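Local coordinates for protein transcription factor tau 138 kDa subunit (Saccharomyces cerevisiae, PDB 5AIM) that forms part of TFIIIC, which binds intragenic promoter elements of tRNA and 5S RNA genes and assembles the initiation complex that recruits RNA polymerase III, at residues A[31-36]-A[51-55]. Numbering follows the deposited sequence.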
ATOM      1  N   LEU A  31      -2.451   6.310  -1.169  1.00 22.03           N
ATOM      2  CA  LEU A  31      -3.228   5.531  -0.225  1.00 22.43           C
ATOM      3  C   LEU A  31      -4.637   6.103  -0.184  1.00 21.87           C
ATOM      4  O   LEU A  31      -4.900   7.119   0.457  1.00 26.86           O
ATOM      5  CB  LEU A  31      -2.561   5.566   1.148  1.00 25.24           C
ATOM      6  CG  LEU A  31      -2.704   4.354   2.063  1.00 40.17           C
ATOM      7  CD1 LEU A  31      -2.156   3.103   1.385  1.00 28.28           C
ATOM      8  CD2 LEU A  31      -1.976   4.634   3.377  1.00 28.84           C
ATOM      9  N   ARG A  32      -5.527   5.436  -0.907  1.00 20.46           N
ATOM     10  CA  ARG A  32      -6.897   5.886  -1.088  1.00 21.30           C
ATOM     11  C   ARG A  32      -7.713   4.700  -1.582  1.00 20.47           C
ATOM     12  O   ARG A  32      -7.174   3.611  -1.789  1.00 19.19           O
ATOM     13  CB  ARG A  32      -6.957   7.035  -2.100  1.00 21.21           C
ATOM     14  CG  ARG A  32      -6.421   6.652  -3.477  1.00 21.24           C
ATOM     15  CD  ARG A  32      -6.418   7.803  -4.474  1.00 21.43           C
ATOM     16  NE  ARG A  32      -5.720   7.422  -5.700  1.00 23.50           N
ATOM     17  CZ  ARG A  32      -5.505   8.230  -6.733  1.00 27.02           C
ATOM     18  NH1 ARG A  32      -5.921   9.489  -6.702  1.00 30.85           N
ATOM     19  NH2 ARG A  32      -4.852   7.773  -7.794  1.00 28.12           N
ATOM     20  N   GLU A  33      -9.006   4.914  -1.786  1.00 21.85           N
ATOM     21  CA  GLU A  33      -9.931   3.826  -2.117  1.00 19.75           C
ATOM     22  C   GLU A  33      -9.467   2.935  -3.270  1.00 21.91           C
ATOM     23  O   GLU A  33      -9.553   1.715  -3.169  1.00 21.63           O
ATOM     24  CB  GLU A  33     -11.308   4.400  -2.435  1.00 23.73           C
ATOM     25  CG  GLU A  33     -12.373   3.356  -2.734  1.00 34.42           C
ATOM     26  CD  GLU A  33     -13.755   3.968  -2.871  1.00 64.61           C
ATOM     27  OE1 GLU A  33     -14.002   4.666  -3.876  1.00 52.59           O
ATOM     28  OE2 GLU A  33     -14.593   3.753  -1.971  1.00 57.82           O
ATOM     29  N   GLN A  34      -8.971   3.534  -4.349  1.00 20.68           N
ATOM     30  CA  GLN A  34      -8.532   2.776  -5.522  1.00 20.69           C
ATOM     31  C   GLN A  34      -7.507   1.699  -5.138  1.00 18.66           C
ATOM     32  O   GLN A  34      -7.579   0.526  -5.595  1.00 19.42           O
ATOM     33  CB  GLN A  34      -7.938   3.733  -6.563  1.00 23.26           C
ATOM     34  CG  GLN A  34      -7.440   3.058  -7.831  1.00 28.98           C
ATOM     35  CD  GLN A  34      -6.904   4.050  -8.844  1.00 32.51           C
ATOM     36  OE1 GLN A  34      -7.145   5.254  -8.738  1.00 31.92           O
ATOM     37  NE2 GLN A  34      -6.170   3.551  -9.830  1.00 48.41           N
ATOM     38  N   PHE A  35      -6.555   2.076  -4.289  1.00 17.61           N
ATOM     39  CA  PHE A  35      -5.529   1.132  -3.866  1.00 16.47           C
ATOM     40  C   PHE A  35      -6.125  -0.006  -3.040  1.00 17.92           C
ATOM     41  O   PHE A  35      -5.856  -1.204  -3.294  1.00 17.68           O
ATOM     42  CB  PHE A  35      -4.409   1.814  -3.078  1.00 18.84           C
ATOM     43  CG  PHE A  35      -3.371   0.845  -2.595  1.00 18.50           C
ATOM     44  CD1 PHE A  35      -2.487   0.280  -3.495  1.00 21.18           C
ATOM     45  CD2 PHE A  35      -3.304   0.470  -1.265  1.00 27.93           C
ATOM     46  CE1 PHE A  35      -1.545  -0.632  -3.083  1.00 25.54           C
ATOM     47  CE2 PHE A  35      -2.356  -0.455  -0.851  1.00 22.15           C
ATOM     48  CZ  PHE A  35      -1.476  -0.988  -1.763  1.00 22.69           C
ATOM     49  N   TYR A  36      -6.924   0.342  -2.039  1.00 18.16           N
ATOM     50  CA  TYR A  36      -7.537  -0.679  -1.201  1.00 17.82           C
ATOM     51  C   TYR A  36      -8.425  -1.614  -2.013  1.00 18.94           C
ATOM     52  O   TYR A  36      -8.460  -2.828  -1.771  1.00 21.15           O
ATOM     53  CB  TYR A  36      -8.313  -0.037  -0.052  1.00 21.97           C
ATOM     54  CG  TYR A  36      -7.421   0.614   0.976  1.00 22.66           C
ATOM     55  CD1 TYR A  36      -6.682  -0.161   1.859  1.00 33.66           C
ATOM     56  CD2 TYR A  36      -7.326   1.997   1.082  1.00 20.98           C
ATOM     57  CE1 TYR A  36      -5.867   0.419   2.808  1.00 28.69           C
ATOM     58  CE2 TYR A  36      -6.512   2.586   2.031  1.00 25.63           C
ATOM     59  CZ  TYR A  36      -5.785   1.790   2.888  1.00 31.07           C
ATOM     60  OH  TYR A  36      -4.976   2.363   3.837  1.00 32.27           O
ATOM     61  N   LYS A  51     -11.247  -1.978   5.511  1.00 60.92           N
ATOM     62  CA  LYS A  51     -10.123  -1.074   5.205  1.00 77.86           C
ATOM     63  C   LYS A  51      -9.189  -0.752   6.378  1.00 76.02           C
ATOM     64  O   LYS A  51      -7.984  -0.597   6.168  1.00 59.13           O
ATOM     65  CB  LYS A  51     -10.596   0.224   4.547  1.00 92.71           C
ATOM     66  CG  LYS A  51     -10.812   0.099   3.055  1.00 59.34           C
ATOM     67  CD  LYS A  51     -10.722   1.458   2.395  1.00 89.89           C
ATOM     68  CE  LYS A  51     -11.766   1.632   1.314  1.00 86.42           C
ATOM     69  NZ  LYS A  51     -11.825   3.037   0.836  1.00 68.81           N
ATOM     70  N   LYS A  52      -9.733  -0.623   7.588  1.00 64.54           N
ATOM     71  CA  LYS A  52      -8.913  -0.471   8.791  1.00 48.16           C
ATOM     72  C   LYS A  52      -7.898  -1.605   8.865  1.00 38.30           C
ATOM     73  O   LYS A  52      -6.703  -1.397   9.147  1.00 35.87           O
ATOM     74  CB  LYS A  52      -9.794  -0.512  10.042  1.00 48.08           C
ATOM     75  CG  LYS A  52     -10.209   0.850  10.578  1.00 55.03           C
ATOM     76  CD  LYS A  52     -11.582   0.778  11.226  1.00 72.43           C
ATOM     77  CE  LYS A  52     -12.055   2.131  11.735  1.00 84.87           C
ATOM     78  NZ  LYS A  52     -11.392   2.528  13.007  1.00100.05           N
ATOM     79  N   THR A  53      -8.392  -2.809   8.595  1.00 37.98           N
ATOM     80  CA  THR A  53      -7.580  -4.014   8.682  1.00 34.84           C
ATOM     81  C   THR A  53      -6.407  -3.966   7.696  1.00 30.33           C
ATOM     82  O   THR A  53      -5.265  -4.202   8.079  1.00 28.21           O
ATOM     83  CB  THR A  53      -8.441  -5.278   8.454  1.00 36.02           C
ATOM     84  OG1 THR A  53      -9.468  -5.346   9.455  1.00 40.95           O
ATOM     85  CG2 THR A  53      -7.593  -6.538   8.537  1.00 33.22           C
ATOM     86  N   VAL A  54      -6.674  -3.645   6.433  1.00 29.50           N
ATOM     87  CA  VAL A  54      -5.597  -3.550   5.448  1.00 26.18           C
ATOM     88  C   VAL A  54      -4.657  -2.370   5.746  1.00 25.52           C
ATOM     89  O   VAL A  54      -3.426  -2.485   5.609  1.00 23.27           O
ATOM     90  CB  VAL A  54      -6.155  -3.458   4.015  1.00 28.63           C
ATOM     91  CG1 VAL A  54      -5.039  -3.218   2.997  1.00 28.93           C
ATOM     92  CG2 VAL A  54      -6.906  -4.736   3.675  1.00 35.77           C
ATOM     93  N   ARG A  55      -5.228  -1.244   6.167  1.00 28.09           N
ATOM     94  CA  ARG A  55      -4.418  -0.087   6.530  1.00 28.24           C
ATOM     95  C   ARG A  55      -3.416  -0.449   7.628  1.00 27.54           C
ATOM     96  O   ARG A  55      -2.250  -0.043   7.571  1.00 26.21           O
ATOM     97  CB  ARG A  55      -5.296   1.089   6.975  1.00 32.09           C
ATOM     98  CG  ARG A  55      -4.510   2.282   7.528  1.00 33.11           C
ATOM     99  CD  ARG A  55      -3.472   2.815   6.536  1.00 41.29           C
ATOM    100  NE  ARG A  55      -2.494   3.700   7.169  1.00 54.55           N
ATOM    101  CZ  ARG A  55      -2.509   5.030   7.112  1.00 68.85           C
ATOM    102  NH1 ARG A  55      -3.456   5.677   6.444  1.00 61.16           N
ATOM    103  NH2 ARG A  55      -1.560   5.720   7.730  1.00 64.06           N
TER
HETATM  104  O   HOH W   1      -5.614   5.245   4.398  1.00 37.63           O
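Tyr36, in the first turn of helix 33-43, and Lys51, the N-cap of helix 52-63, are the closest backbone pair, their CA atoms 6.9 Å apart; the two helix starts touch through side chains. With CG anti to the carbonyl carbon (chi1 -70°), the Tyr36 ring is turned toward helix 52-63, between Val54 and the Lys51 chain. Val54 CG1 meets one edge in the ring plane, 3.7 Å from Tyr36 CD1. The Lys51 chain runs obliquely past the ring, CD lying 3.7 Å from Tyr36 CD2, and bends at chi3 (-140°). Its NZ ends beside the aliphatic part of Glu33, 3.6 Å from Glu33 CB, and stays 4.0 Å from Glu33 OE2, beyond a salt bridge; with the lysine poorly ordered, any attraction is probably loose. At the phenol end, Tyr36 OH sits 3.1 Å from Arg55 CD, against the aliphatic part of that side chain. One water joins the polar groups, 3.0 Å from Tyr36 OH and accepting from Arg55 NH1, in the guanidinium plane. Guanidinium and phenol ring are nearly parallel, 15° apart, but do not stack; Leu31 CD2 instead rests over one guanidinium face, 3.6 Å from Arg55 NH1. A salt bridge from Arg55 NE to Asp59, one turn on, further steadies the group. With an alanine at Tyr36, Val54 and the Lys51 chain would probably face a gap, and the water would lose its phenol partner. Neighbouring Phe35 carries helix 33-43 onto Ile18, Val21 and Met22 of helix 5-24. The contact thus joins the second and third helices of the central extended winged-helix domain, the helix-turn-helix pair of this fold; in DNA-binding relatives the third helix commonly reads DNA, a role not established here for helix 52-63.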